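Local coordinates for putative major capsid protein (PDB 6G44) that probably forms the main building block of the mavirus capsid shell, a double jelly-roll protein that assembles into three-chain units, at residues C[149-154]-C[417-422]; C[374-379]-C[389-394]; C[334-339]-C[473-478]; C[314-319]-C[455-460]. All coordinates share one frame; numbering follows the deposited sequence.

Contact 1 (C[149-154]-C[417-422])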
loop_
_atom_site.group_PDB
_atom_site.type_symbol
_atom_site.label_atom_id
_atom_site.label_comp_id
_atom_site.label_asym_id
_atom_site.label_seq_id
_atom_site.Cartn_x
_atom_site.Cartn_y
_atom_site.Cartn_z
ATOM N N ASP C 149 -5.726 10.061 13.666
ATOM C CA ASP C 149 -4.613 10.732 14.333
ATOM C C ASP C 149 -3.765 9.752 15.138
ATOM O O ASP C 149 -4.263 8.880 15.868
ATOM C CB ASP C 149 -5.118 11.763 15.339
ATOM C CG ASP C 149 -5.826 12.934 14.695
ATOM O OD1 ASP C 149 -5.468 13.327 13.592
ATOM O OD2 ASP C 149 -6.746 13.484 15.348
ATOM N N GLU C 150 -2.441 9.900 15.008
ATOM C CA GLU C 150 -1.508 9.091 15.775
ATOM C C GLU C 150 -1.109 9.727 17.085
ATOM O O GLU C 150 -0.795 9.004 18.034
ATOM C CB GLU C 150 -0.259 8.804 14.937
ATOM C CG GLU C 150 -0.548 7.990 13.682
ATOM C CD GLU C 150 -0.953 8.786 12.447
ATOM O OE1 GLU C 150 -1.028 10.040 12.528
ATOM O OE2 GLU C 150 -1.193 8.133 11.396
ATOM N N TYR C 151 -1.059 11.061 17.110
ATOM C CA TYR C 151 -0.565 11.816 18.268
ATOM C C TYR C 151 -1.626 12.820 18.737
ATOM O O TYR C 151 -2.582 13.116 18.022
ATOM C CB TYR C 151 0.781 12.481 17.979
ATOM C CG TYR C 151 1.780 11.509 17.408
ATOM C CD1 TYR C 151 2.390 10.553 18.204
ATOM C CD2 TYR C 151 2.051 11.473 16.055
ATOM C CE1 TYR C 151 3.251 9.624 17.660
ATOM C CE2 TYR C 151 2.903 10.529 15.499
ATOM C CZ TYR C 151 3.488 9.605 16.315
ATOM O OH TYR C 151 4.324 8.667 15.734
ATOM N N ASN C 152 -1.411 13.373 19.923
ATOM C CA ASN C 152 -2.416 14.210 20.544
ATOM C C ASN C 152 -2.327 15.698 20.156
ATOM O O ASN C 152 -3.125 16.495 20.660
ATOM C CB ASN C 152 -2.396 14.015 22.063
ATOM C CG ASN C 152 -1.234 14.702 22.743
ATOM O OD1 ASN C 152 -0.220 15.029 22.136
ATOM N ND2 ASN C 152 -1.374 14.890 24.057
ATOM N N LYS C 153 -1.378 16.057 19.294
ATOM C CA LYS C 153 -1.257 17.393 18.730
ATOM C C LYS C 153 -0.869 17.292 17.268
ATOM O O LYS C 153 -0.129 16.374 16.860
ATOM C CB LYS C 153 -0.170 18.198 19.416
ATOM C CG LYS C 153 -0.402 18.507 20.875
ATOM C CD LYS C 153 0.592 19.561 21.303
ATOM C CE LYS C 153 0.502 19.901 22.772
ATOM N NZ LYS C 153 1.893 20.145 23.184
ATOM N N ILE C 154 -1.330 18.264 16.487
ATOM C CA ILE C 154 -1.029 18.367 15.060
ATOM C C ILE C 154 -0.420 19.730 14.828
ATOM O O ILE C 154 -0.950 20.734 15.324
ATOM C CB ILE C 154 -2.325 18.236 14.226
ATOM C CG1 ILE C 154 -2.899 16.829 14.344
ATOM C CG2 ILE C 154 -2.083 18.613 12.774
ATOM C CD1 ILE C 154 -4.371 16.718 13.954
ATOM N N GLU C 417 5.038 21.963 25.245
ATOM C CA GLU C 417 5.552 21.483 23.961
ATOM C C GLU C 417 5.501 19.969 23.790
ATOM O O GLU C 417 5.682 19.497 22.670
ATOM C CB GLU C 417 6.970 21.991 23.755
ATOM C CG GLU C 417 6.986 23.525 23.663
ATOM C CD GLU C 417 8.331 24.115 23.326
ATOM O OE1 GLU C 417 9.158 23.420 22.703
ATOM O OE2 GLU C 417 8.555 25.293 23.691
ATOM N N ALA C 418 5.244 19.227 24.861
ATOM C CA ALA C 418 5.266 17.762 24.783
ATOM C C ALA C 418 4.077 17.262 23.966
ATOM O O ALA C 418 2.944 17.779 24.071
ATOM C CB ALA C 418 5.217 17.160 26.168
ATOM N N ILE C 419 4.352 16.237 23.167
ATOM C CA ILE C 419 3.354 15.536 22.364
ATOM C C ILE C 419 3.373 14.068 22.738
ATOM O O ILE C 419 4.453 13.487 22.872
ATOM C CB ILE C 419 3.653 15.704 20.869
ATOM C CG1 ILE C 419 3.540 17.180 20.488
ATOM C CG2 ILE C 419 2.663 14.889 20.018
ATOM C CD1 ILE C 419 4.034 17.520 19.125
ATOM N N PHE C 420 2.186 13.488 22.860
ATOM C CA PHE C 420 1.994 12.079 23.240
ATOM C C PHE C 420 1.244 11.301 22.195
ATOM O O PHE C 420 0.461 11.862 21.407
ATOM C CB PHE C 420 1.287 11.957 24.595
ATOM C CG PHE C 420 2.079 12.560 25.713
ATOM C CD1 PHE C 420 1.970 13.915 26.017
ATOM C CD2 PHE C 420 2.946 11.780 26.452
ATOM C CE1 PHE C 420 2.743 14.473 27.016
ATOM C CE2 PHE C 420 3.724 12.337 27.456
ATOM C CZ PHE C 420 3.616 13.679 27.739
ATOM N N GLY C 421 1.465 9.993 22.186
ATOM C CA GLY C 421 0.602 9.134 21.386
ATOM C C GLY C 421 -0.851 9.316 21.769
ATOM O O GLY C 421 -1.180 9.598 22.937
ATOM N N ALA C 422 -1.745 9.130 20.803
ATOM C CA ALA C 422 -3.171 9.324 21.071
ATOM C C ALA C 422 -3.697 8.352 22.116
ATOM O O ALA C 422 -4.676 8.648 22.802
ATOM C CB ALA C 422 -3.991 9.204 19.800
HETATM O O HOH W 1 0.382 17.025 25.057
#

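Contact 2 (C[374-379]-C[389-394]). With SO4 (sulfate ion), chain Z.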
loop_
_atom_site.group_PDB
_atom_site.type_symbol
_atom_site.label_atom_id
_atom_site.label_comp_id
_atom_site.label_asym_id
_atom_site.label_seq_id
_atom_site.Cartn_x
_atom_site.Cartn_y
_atom_site.Cartn_z
ATOM N N GLU C 374 2.930 -7.049 28.914
ATOM C CA GLU C 374 3.356 -5.664 28.985
ATOM C C GLU C 374 2.827 -4.944 27.731
ATOM O O GLU C 374 2.147 -5.547 26.897
ATOM C CB GLU C 374 4.873 -5.524 29.213
ATOM C CG GLU C 374 5.801 -6.630 28.708
ATOM C CD GLU C 374 5.911 -6.728 27.195
ATOM O OE1 GLU C 374 5.141 -6.071 26.474
ATOM O OE2 GLU C 374 6.788 -7.486 26.707
ATOM N N GLN C 375 3.145 -3.676 27.604
ATOM C CA GLN C 375 2.479 -2.829 26.616
ATOM C C GLN C 375 2.700 -3.302 25.181
ATOM O O GLN C 375 1.752 -3.297 24.364
ATOM C CB GLN C 375 2.888 -1.362 26.789
ATOM C CG GLN C 375 2.012 -0.411 26.010
ATOM C CD GLN C 375 2.297 1.032 26.350
ATOM O OE1 GLN C 375 3.441 1.488 26.347
ATOM N NE2 GLN C 375 1.239 1.766 26.610
ATOM N N GLN C 376 3.908 -3.721 24.844
ATOM C CA GLN C 376 4.202 -4.223 23.497
ATOM C C GLN C 376 3.367 -5.472 23.188
ATOM O O GLN C 376 2.829 -5.598 22.095
ATOM C CB GLN C 376 5.682 -4.532 23.332
ATOM C CG GLN C 376 6.052 -4.887 21.896
ATOM C CD GLN C 376 5.912 -3.707 20.918
ATOM O OE1 GLN C 376 5.383 -3.852 19.804
ATOM N NE2 GLN C 376 6.367 -2.559 21.327
ATOM N N GLN C 377 3.211 -6.363 24.166
ATOM C CA GLN C 377 2.384 -7.544 23.956
ATOM C C GLN C 377 0.927 -7.169 23.839
ATOM O O GLN C 377 0.191 -7.804 23.091
ATOM C CB GLN C 377 2.599 -8.540 25.084
ATOM C CG GLN C 377 3.989 -9.151 25.088
ATOM C CD GLN C 377 4.315 -9.854 26.401
ATOM O OE1 GLN C 377 4.257 -9.242 27.463
ATOM N NE2 GLN C 377 4.635 -11.158 26.332
ATOM N N LEU C 378 0.473 -6.184 24.606
ATOM C CA LEU C 378 -0.919 -5.695 24.467
ATOM C C LEU C 378 -1.166 -5.127 23.059
ATOM O O LEU C 378 -2.238 -5.318 22.472
ATOM C CB LEU C 378 -1.242 -4.672 25.542
ATOM C CG LEU C 378 -1.294 -5.248 26.974
ATOM C CD1 LEU C 378 -1.458 -4.085 27.934
ATOM C CD2 LEU C 378 -2.364 -6.292 27.160
ATOM N N TYR C 379 -0.173 -4.431 22.526
ATOM C CA TYR C 379 -0.237 -3.948 21.142
ATOM C C TYR C 379 -0.331 -5.107 20.164
ATOM O O TYR C 379 -1.129 -5.069 19.212
ATOM C CB TYR C 379 0.992 -3.087 20.851
ATOM C CG TYR C 379 1.127 -2.623 19.415
ATOM C CD1 TYR C 379 0.258 -1.677 18.899
ATOM C CD2 TYR C 379 2.134 -3.102 18.587
ATOM C CE1 TYR C 379 0.400 -1.224 17.606
ATOM C CE2 TYR C 379 2.278 -2.644 17.292
ATOM C CZ TYR C 379 1.386 -1.727 16.801
ATOM O OH TYR C 379 1.520 -1.239 15.500
ATOM N N LYS C 389 -2.958 0.917 13.761
ATOM C CA LYS C 389 -2.075 2.062 13.948
ATOM C C LYS C 389 -0.731 1.672 14.549
ATOM O O LYS C 389 -0.578 0.598 15.121
ATOM C CB LYS C 389 -2.724 3.138 14.820
ATOM C CG LYS C 389 -4.039 3.665 14.267
ATOM C CD LYS C 389 -3.911 4.219 12.860
ATOM C CE LYS C 389 -3.061 5.476 12.799
ATOM N NZ LYS C 389 -2.793 5.890 11.401
ATOM N N ARG C 390 0.219 2.583 14.393
ATOM C CA ARG C 390 1.612 2.395 14.865
ATOM C C ARG C 390 1.691 2.294 16.392
ATOM O O ARG C 390 0.816 2.795 17.117
ATOM C CB ARG C 390 2.508 3.519 14.368
ATOM C CG ARG C 390 2.166 4.876 14.973
ATOM C CD ARG C 390 2.894 6.049 14.354
ATOM N NE ARG C 390 2.451 6.276 12.984
ATOM C CZ ARG C 390 2.874 7.289 12.255
ATOM N NH1 ARG C 390 3.717 8.151 12.762
ATOM N NH2 ARG C 390 2.408 7.484 11.022
ATOM N N PHE C 391 2.764 1.673 16.883
ATOM C CA PHE C 391 2.945 1.475 18.314
ATOM C C PHE C 391 3.015 2.800 19.101
ATOM O O PHE C 391 2.460 2.892 20.200
ATOM C CB PHE C 391 4.192 0.621 18.584
ATOM C CG PHE C 391 4.418 0.326 20.039
ATOM C CD1 PHE C 391 3.454 -0.366 20.780
ATOM C CD2 PHE C 391 5.557 0.759 20.690
ATOM C CE1 PHE C 391 3.628 -0.640 22.141
ATOM C CE2 PHE C 391 5.732 0.493 22.040
ATOM C CZ PHE C 391 4.787 -0.200 22.752
ATOM N N SER C 392 3.664 3.817 18.542
ATOM C CA SER C 392 3.796 5.131 19.208
ATOM C C SER C 392 2.447 5.832 19.392
ATOM O O SER C 392 2.349 6.692 20.254
ATOM C CB SER C 392 4.767 6.055 18.469
ATOM O OG SER C 392 4.367 6.272 17.150
ATOM N N CYS C 393 1.436 5.467 18.615
ATOM C CA CYS C 393 0.072 5.945 18.852
ATOM C C CYS C 393 -0.521 5.186 20.016
ATOM O O CYS C 393 -0.843 5.779 21.050
ATOM C CB CYS C 393 -0.732 5.734 17.588
ATOM S SG CYS C 393 -2.509 6.006 17.749
ATOM N N PHE C 394 -0.597 3.864 19.855
ATOM C CA PHE C 394 -1.121 2.966 20.888
ATOM C C PHE C 394 -0.545 3.193 22.271
ATOM O O PHE C 394 -1.257 3.205 23.266
ATOM C CB PHE C 394 -0.860 1.520 20.454
ATOM C CG PHE C 394 -1.341 0.484 21.428
ATOM C CD1 PHE C 394 -0.522 0.049 22.477
ATOM C CD2 PHE C 394 -2.588 -0.072 21.282
ATOM C CE1 PHE C 394 -0.947 -0.899 23.361
ATOM C CE2 PHE C 394 -3.032 -1.038 22.182
ATOM C CZ PHE C 394 -2.205 -1.443 23.209
HETATM S S SO4 Z . 0.416 4.121 10.849
HETATM O O1 SO4 Z . 0.207 4.604 12.204
HETATM O O2 SO4 Z . 1.354 4.983 10.147
HETATM O O3 SO4 Z . -0.897 4.123 10.129
HETATM O O4 SO4 Z . 0.924 2.725 10.900
#

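Contact 3 (C[334-339]-C[473-478])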
loop_
_atom_site.group_PDB
_atom_site.type_symbol
_atom_site.label_atom_id
_atom_site.label_comp_id
_atom_site.label_asym_id
_atom_site.label_seq_id
_atom_site.Cartn_x
_atom_site.Cartn_y
_atom_site.Cartn_z
ATOM N N MET C 334 -16.116 -10.375 20.258
ATOM C CA MET C 334 -14.946 -9.549 20.525
ATOM C C MET C 334 -15.276 -8.495 21.565
ATOM O O MET C 334 -16.428 -8.092 21.718
ATOM C CB MET C 334 -14.428 -8.885 19.232
ATOM C CG MET C 334 -13.031 -8.250 19.359
ATOM S SD MET C 334 -12.377 -7.521 17.820
ATOM C CE MET C 334 -12.063 -8.962 16.834
ATOM N N PHE C 335 -14.238 -8.052 22.266
ATOM C CA PHE C 335 -14.290 -6.964 23.196
ATOM C C PHE C 335 -13.303 -5.893 22.806
ATOM O O PHE C 335 -12.300 -6.181 22.140
ATOM C CB PHE C 335 -13.938 -7.463 24.617
ATOM C CG PHE C 335 -14.915 -8.457 25.150
ATOM C CD1 PHE C 335 -16.039 -7.992 25.811
ATOM C CD2 PHE C 335 -14.735 -9.817 24.967
ATOM C CE1 PHE C 335 -16.981 -8.871 26.303
ATOM C CE2 PHE C 335 -15.689 -10.716 25.478
ATOM C CZ PHE C 335 -16.795 -10.215 26.131
ATOM N N ALA C 336 -13.577 -4.668 23.231
ATOM C CA ALA C 336 -12.641 -3.548 23.028
ATOM C C ALA C 336 -12.530 -2.777 24.338
ATOM O O ALA C 336 -13.563 -2.436 24.951
ATOM C CB ALA C 336 -13.081 -2.632 21.900
ATOM N N VAL C 337 -11.308 -2.481 24.742
ATOM C CA VAL C 337 -11.027 -1.744 25.973
ATOM C C VAL C 337 -10.346 -0.441 25.605
ATOM O O VAL C 337 -9.362 -0.436 24.844
ATOM C CB VAL C 337 -10.102 -2.559 26.897
ATOM C CG1 VAL C 337 -9.843 -1.801 28.200
ATOM C CG2 VAL C 337 -10.697 -3.917 27.178
ATOM N N MET C 338 -10.835 0.667 26.156
ATOM C CA MET C 338 -10.192 1.951 25.956
ATOM C C MET C 338 -10.421 2.805 27.185
ATOM O O MET C 338 -11.443 2.643 27.854
ATOM C CB MET C 338 -10.675 2.619 24.659
ATOM C CG MET C 338 -11.970 3.365 24.630
ATOM S SD MET C 338 -12.170 4.246 23.028
ATOM C CE MET C 338 -12.775 2.926 22.029
ATOM N N VAL C 339 -9.488 3.698 27.465
ATOM C CA VAL C 339 -9.584 4.640 28.575
ATOM C C VAL C 339 -9.548 6.039 27.982
ATOM O O VAL C 339 -8.522 6.445 27.451
ATOM C CB VAL C 339 -8.445 4.413 29.570
ATOM C CG1 VAL C 339 -8.525 5.442 30.709
ATOM C CG2 VAL C 339 -8.470 3.001 30.133
ATOM N N PHE C 473 -16.323 -2.392 25.571
ATOM C CA PHE C 473 -17.364 -2.603 24.578
ATOM C C PHE C 473 -17.403 -4.051 24.167
ATOM O O PHE C 473 -16.372 -4.718 24.160
ATOM C CB PHE C 473 -17.099 -1.786 23.325
ATOM C CG PHE C 473 -17.106 -0.314 23.557
ATOM C CD1 PHE C 473 -15.937 0.344 23.901
ATOM C CD2 PHE C 473 -18.277 0.420 23.440
ATOM C CE1 PHE C 473 -15.917 1.716 24.109
ATOM C CE2 PHE C 473 -18.262 1.805 23.681
ATOM C CZ PHE C 473 -17.079 2.437 24.004
ATOM N N SER C 474 -18.594 -4.550 23.846
ATOM C CA SER C 474 -18.737 -5.859 23.195
ATOM C C SER C 474 -19.083 -5.661 21.739
ATOM O O SER C 474 -19.801 -4.725 21.397
ATOM C CB SER C 474 -19.805 -6.720 23.838
ATOM O OG SER C 474 -21.045 -6.067 23.789
ATOM N N ILE C 475 -18.607 -6.586 20.905
ATOM C CA ILE C 475 -18.987 -6.654 19.512
ATOM C C ILE C 475 -19.596 -8.023 19.348
ATOM O O ILE C 475 -18.899 -9.032 19.473
ATOM C CB ILE C 475 -17.793 -6.447 18.556
ATOM C CG1 ILE C 475 -17.153 -5.075 18.833
ATOM C CG2 ILE C 475 -18.269 -6.539 17.111
ATOM C CD1 ILE C 475 -15.799 -5.106 19.481
ATOM N N ARG C 476 -20.906 -8.080 19.093
ATOM C CA ARG C 476 -21.606 -9.354 18.975
ATOM C C ARG C 476 -22.016 -9.648 17.534
ATOM O O ARG C 476 -22.452 -8.751 16.803
ATOM C CB ARG C 476 -22.869 -9.368 19.828
ATOM C CG ARG C 476 -22.619 -9.509 21.314
ATOM C CD ARG C 476 -23.962 -9.610 22.008
ATOM N NE ARG C 476 -23.822 -10.104 23.370
ATOM C CZ ARG C 476 -23.685 -9.336 24.447
ATOM N NH1 ARG C 476 -23.581 -9.916 25.639
ATOM N NH2 ARG C 476 -23.653 -8.013 24.360
ATOM N N ASP C 477 -21.926 -10.920 17.171
ATOM C CA ASP C 477 -22.415 -11.383 15.872
ATOM C C ASP C 477 -23.953 -11.319 15.921
ATOM O O ASP C 477 -24.588 -11.791 16.866
ATOM C CB ASP C 477 -21.928 -12.795 15.590
ATOM C CG ASP C 477 -20.388 -12.895 15.494
ATOM O OD1 ASP C 477 -19.709 -11.877 15.276
ATOM O OD2 ASP C 477 -19.875 -14.001 15.596
ATOM N N ASN C 478 -24.529 -10.708 14.897
ATOM C CA ASN C 478 -25.935 -10.335 14.895
ATOM C C ASN C 478 -26.371 -10.256 13.449
ATOM O O ASN C 478 -25.687 -9.659 12.611
ATOM C CB ASN C 478 -26.089 -9.013 15.596
ATOM C CG ASN C 478 -27.520 -8.583 15.740
ATOM O OD1 ASN C 478 -28.307 -9.283 16.359
ATOM N ND2 ASN C 478 -27.849 -7.416 15.216
#

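Contact 4 (C[314-319]-C[455-460]). With SO4 (sulfate ion), chain B.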
loop_
_atom_site.group_PDB
_atom_site.type_symbol
_atom_site.label_atom_id
_atom_site.label_comp_id
_atom_site.label_asym_id
_atom_site.label_seq_id
_atom_site.Cartn_x
_atom_site.Cartn_y
_atom_site.Cartn_z
ATOM N N GLY C 314 9.143 4.970 33.028
ATOM C CA GLY C 314 8.827 4.064 34.128
ATOM C C GLY C 314 8.401 4.778 35.393
ATOM O O GLY C 314 7.877 4.138 36.301
ATOM N N GLU C 315 8.637 6.078 35.474
ATOM C CA GLU C 315 8.176 6.884 36.604
ATOM C C GLU C 315 6.821 7.536 36.391
ATOM O O GLU C 315 6.276 8.095 37.322
ATOM C CB GLU C 315 9.202 7.957 36.987
ATOM C CG GLU C 315 10.461 7.370 37.625
ATOM C CD GLU C 315 11.477 8.413 38.070
ATOM O OE1 GLU C 315 11.136 9.625 38.236
ATOM O OE2 GLU C 315 12.649 8.007 38.281
ATOM N N ARG C 316 6.255 7.500 35.177
ATOM C CA ARG C 316 4.920 8.080 34.984
ATOM C C ARG C 316 3.933 7.387 35.940
ATOM O O ARG C 316 4.012 6.153 36.162
ATOM C CB ARG C 316 4.462 7.902 33.537
ATOM C CG ARG C 316 5.280 8.702 32.533
ATOM C CD ARG C 316 4.767 8.497 31.107
ATOM N NE ARG C 316 3.478 9.131 30.930
ATOM C CZ ARG C 316 2.851 9.236 29.761
ATOM N NH1 ARG C 316 3.347 8.606 28.694
ATOM N NH2 ARG C 316 1.695 9.892 29.681
ATOM N N ASN C 317 3.019 8.166 36.506
ATOM C CA ASN C 317 2.052 7.607 37.455
ATOM C C ASN C 317 1.220 6.519 36.784
ATOM O O ASN C 317 0.734 6.731 35.682
ATOM C CB ASN C 317 1.127 8.675 37.995
ATOM C CG ASN C 317 1.858 9.728 38.798
ATOM O OD1 ASN C 317 2.271 10.765 38.281
ATOM N ND2 ASN C 317 2.036 9.448 40.089
ATOM N N LYS C 318 1.097 5.368 37.437
ATOM C CA LYS C 318 0.364 4.224 36.906
ATOM C C LYS C 318 -1.005 4.233 37.538
ATOM O O LYS C 318 -1.147 3.824 38.697
ATOM C CB LYS C 318 1.090 2.910 37.205
ATOM C CG LYS C 318 2.514 2.850 36.666
ATOM C CD LYS C 318 3.149 1.481 36.887
ATOM C CE LYS C 318 4.627 1.533 37.212
ATOM N NZ LYS C 318 5.493 2.099 36.137
ATOM N N HIS C 319 -1.991 4.729 36.800
ATOM C CA HIS C 319 -3.386 4.794 37.235
ATOM C C HIS C 319 -4.077 3.473 36.965
ATOM O O HIS C 319 -3.786 2.807 35.978
ATOM C CB HIS C 319 -4.106 5.897 36.490
ATOM C CG HIS C 319 -3.511 7.240 36.727
ATOM N ND1 HIS C 319 -3.602 7.865 37.952
ATOM C CD2 HIS C 319 -2.775 8.049 35.931
ATOM C CE1 HIS C 319 -2.968 9.023 37.885
ATOM N NE2 HIS C 319 -2.450 9.158 36.675
ATOM N N THR C 455 -4.428 -0.695 33.706
ATOM C CA THR C 455 -3.408 0.184 34.255
ATOM C C THR C 455 -2.934 1.080 33.112
ATOM O O THR C 455 -2.638 0.576 32.006
ATOM C CB THR C 455 -2.248 -0.640 34.853
ATOM O OG1 THR C 455 -2.766 -1.602 35.797
ATOM C CG2 THR C 455 -1.253 0.255 35.550
ATOM N N PHE C 456 -2.843 2.375 33.356
ATOM C CA PHE C 456 -2.629 3.322 32.270
ATOM C C PHE C 456 -1.936 4.579 32.713
ATOM O O PHE C 456 -1.949 4.947 33.895
ATOM C CB PHE C 456 -3.961 3.664 31.585
ATOM C CG PHE C 456 -4.989 4.257 32.519
ATOM C CD1 PHE C 456 -5.836 3.422 33.245
ATOM C CD2 PHE C 456 -5.095 5.626 32.681
ATOM C CE1 PHE C 456 -6.790 3.978 34.105
ATOM C CE2 PHE C 456 -6.049 6.183 33.525
ATOM C CZ PHE C 456 -6.871 5.341 34.251
ATOM N N VAL C 457 -1.346 5.246 31.733
ATOM C CA VAL C 457 -0.684 6.535 31.941
ATOM C C VAL C 457 -1.417 7.645 31.177
ATOM O O VAL C 457 -1.997 7.422 30.099
ATOM C CB VAL C 457 0.805 6.496 31.524
ATOM C CG1 VAL C 457 1.593 5.535 32.397
ATOM C CG2 VAL C 457 0.983 6.136 30.047
ATOM N N THR C 458 -1.372 8.849 31.745
ATOM C CA THR C 458 -2.126 9.989 31.236
ATOM C C THR C 458 -1.187 11.164 30.969
ATOM O O THR C 458 -0.108 11.264 31.583
ATOM C CB THR C 458 -3.191 10.409 32.255
ATOM O OG1 THR C 458 -2.533 10.681 33.491
ATOM C CG2 THR C 458 -4.227 9.307 32.466
ATOM N N PRO C 459 -1.562 12.061 30.055
ATOM C CA PRO C 459 -0.672 13.142 29.643
ATOM C C PRO C 459 -0.680 14.418 30.486
ATOM O O PRO C 459 0.048 15.358 30.139
ATOM C CB PRO C 459 -1.158 13.436 28.238
ATOM C CG PRO C 459 -2.623 13.211 28.331
ATOM C CD PRO C 459 -2.767 12.006 29.200
ATOM N N GLU C 460 -1.456 14.485 31.559
ATOM C CA GLU C 460 -1.524 15.731 32.330
ATOM C C GLU C 460 -0.212 16.050 33.061
ATOM O O GLU C 460 0.536 15.169 33.471
ATOM C CB GLU C 460 -2.697 15.708 33.316
ATOM C CG GLU C 460 -4.049 16.004 32.679
ATOM C CD GLU C 460 -4.569 14.864 31.832
ATOM O OE1 GLU C 460 -4.284 13.702 32.159
ATOM O OE2 GLU C 460 -5.292 15.142 30.862
HETATM S S SO4 B . 2.461 5.786 41.016
HETATM O O1 SO4 B . 3.694 6.542 41.317
HETATM O O2 SO4 B . 2.054 4.925 42.148
HETATM O O3 SO4 B . 1.379 6.776 40.821
HETATM O O4 SO4 B . 2.706 4.908 39.829
HETATM O O HOH W 2 2.125 10.468 33.108
HETATM O O HOH W 3 0.061 8.967 34.243
#

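Contact 1 (C[149-154]-C[417-422])
Residues 149-154 and 417-422 meet as two irregular loops joined by a single beta bridge, Tyr151 with Gly421, in a double jelly-roll capsid protein. The first loop runs from helix 136-142 toward strand 183-186; the second leads from helix 411-417 into strand 425-428. Ala422 N donates to Glu150 O, and Asn152 N to Phe420 O at 2.8 Å. The side chain of Asn152 adds a second link to the same residue: with CG between its backbone N and carbonyl carbon (chi1 76°), it lies alongside Phe420, amide and ring planes 90° apart, and OD1 takes the N-H of Phe420 at 2.9 Å, almost straight at 173° but from above the amide plane. Ile419 lies between Tyr151 and Lys153, its CG2 3.7 Å from Tyr151 CB and its CG1 3.9 Å from Lys153 CD. Past the bridge, the hydroxyl of Tyr151 reaches Ser392 and Arg390, while Gly179 of a second subunit packs on this tyrosine. In one of the two conformers modelled for Lys153, NZ lies 2.7 Å from Ala418 O and also meets Lys416 O. Ala418 O also accepts a hydrogen bond from a water that in turn accepts from Asn152 ND2.

Contact 2 (C[374-379]-C[389-394])
An aromatic cluster of Tyr379, Phe391 and Phe394 joins the start of helix 375-384 to the short helix 391-394. Tyr379 lies in the middle. Phe391 turns an edge to one face of the tyrosine ring, CD1 coming within 3.5 Å of Tyr379 CG with the planes at 65°; Tyr379 in turn presents its own edge to the face of Phe394, centroids 5.5 Å apart, and its CA sits over that same phenylalanine. With CG anti to the backbone N (chi1 175°), the tyrosine reaches across to the other segment, where OH donates to Lys389 O at 2.8 Å, the oxygen lying at the ring edge. On Phe391, the amide nitrogen of Gln376 rests over the ring centre, NE2 3.2 Å from CZ. Glu374 and Gln377 form a capping box that closes the first turn of the longer helix.

Beyond the cluster, Lys389 and Arg390 hold a sulfate, probably from the crystallisation liquor. Arg390 gives it the backbone N and NE, both to O1, and NH2 to O2 at 2.9 Å, while Lys389 NZ binds O3; Ser172 of a second subunit adds a further hydrogen bond. Glu150 partly offsets the lysine's charge, yet the N-H donors and cations gathered at this subunit boundary would probably suit an anion.

Contact 3 (C[334-339]-C[473-478])
Ile475 CD1 lies at the apolar centre, 4.0 Å from Met334 CB and 4.4 Å from Ala336 CB. Met334 and Ile475 run side by side in the same direction, off the face of the sheet that also carries Ala336 and Phe473. Farther along this face, Met338 has CG between its backbone N and carbonyl carbon (chi1 81°) and bends again at its last torsion, which brings CE to 4.0 Å from Phe473 CE1. Leu129 of helix 123-130 packs against Ala336, Met338 and Phe473. The other face holds Phe335 and Ser474, a non-hydrogen-bonded pair; the ring of Phe335 meets that of Phe428 on strand 425-428, and Ser474 OG bonds to Glu296.

The backbones between these faces are linked by two hydrogen-bonded pairs. Ala336 N donates to Phe473 O at 2.9 Å. In return, Phe473 N lies 2.8 Å from Ala336 O. Met334 O takes Ile475 N at 2.8 Å, whereas Met334 N to Ile475 O is longer, 3.2 Å, where the pairing of these segments ends. At the polar edge Arg476 forms a salt bridge with Glu296 and bonds to Asn330. The 157° between strand directions and the alternating pairs mark an antiparallel sheet, here part of the double jelly-roll, with an apolar face against helix 123-130.

Contact 4 (C[314-319]-C[455-460])
Arg316 reaches from residues 314-319 across to residues 455-460, where a loop enters strand 319-328 beside the end of strand 448-457 in a jelly-roll sheet. Its CB lies 3.9 Å from Val457 CG1; the chain then bends at chi3 (70°), laying the guanidinium across the valine, with CG2 3.6 Å from CZ over the centre of one face. NE donates to a water that in turn donates a hydrogen bond to Thr458 O. NH1 continues to Gly396 O, and NH2 reaches Thr458 O at 3.0 Å, in the guanidinium plane but far above the plane of that carbonyl. His319 and Phe456 form the antiparallel hydrogen-bonded pair, with backbone bonds both ways; His319 CB sits over the phenylalanine ring, and its NE2 turns to Asn305. A sulfate, probably from the crystallisation liquor, accepts bonds from Lys318 N and Asn317 ND2, with Lys307 as a further donor. A second water donates to Asn317 O at 2.7 Å and accepts from Thr458 N at 2.9 Å.

Overall arrangement
Contacts 1 and 2 interlock: Glu150 OE2 forms a salt bridge with Lys389 NZ at 2.8 Å, and Glu150 CG packs on Arg390 NE, so the loop of contact 1 borders the sulfate site of contact 2. Contact 4 joins contact 1 from another side, where Phe420 lies against Pro459 and Arg316, Phe420 CD1 being 3.9 Å from Pro459 CB; their centres are about 16 Å apart. Contact 3 touches contact 4 through Val339 CG1 and Phe456 CE2 at 3.8 Å, although their centres are about 24 Å apart. Along the chain, contact 2 is nested within the loops closed by the other three, whereas contacts 1, 3 and 4 cross one another.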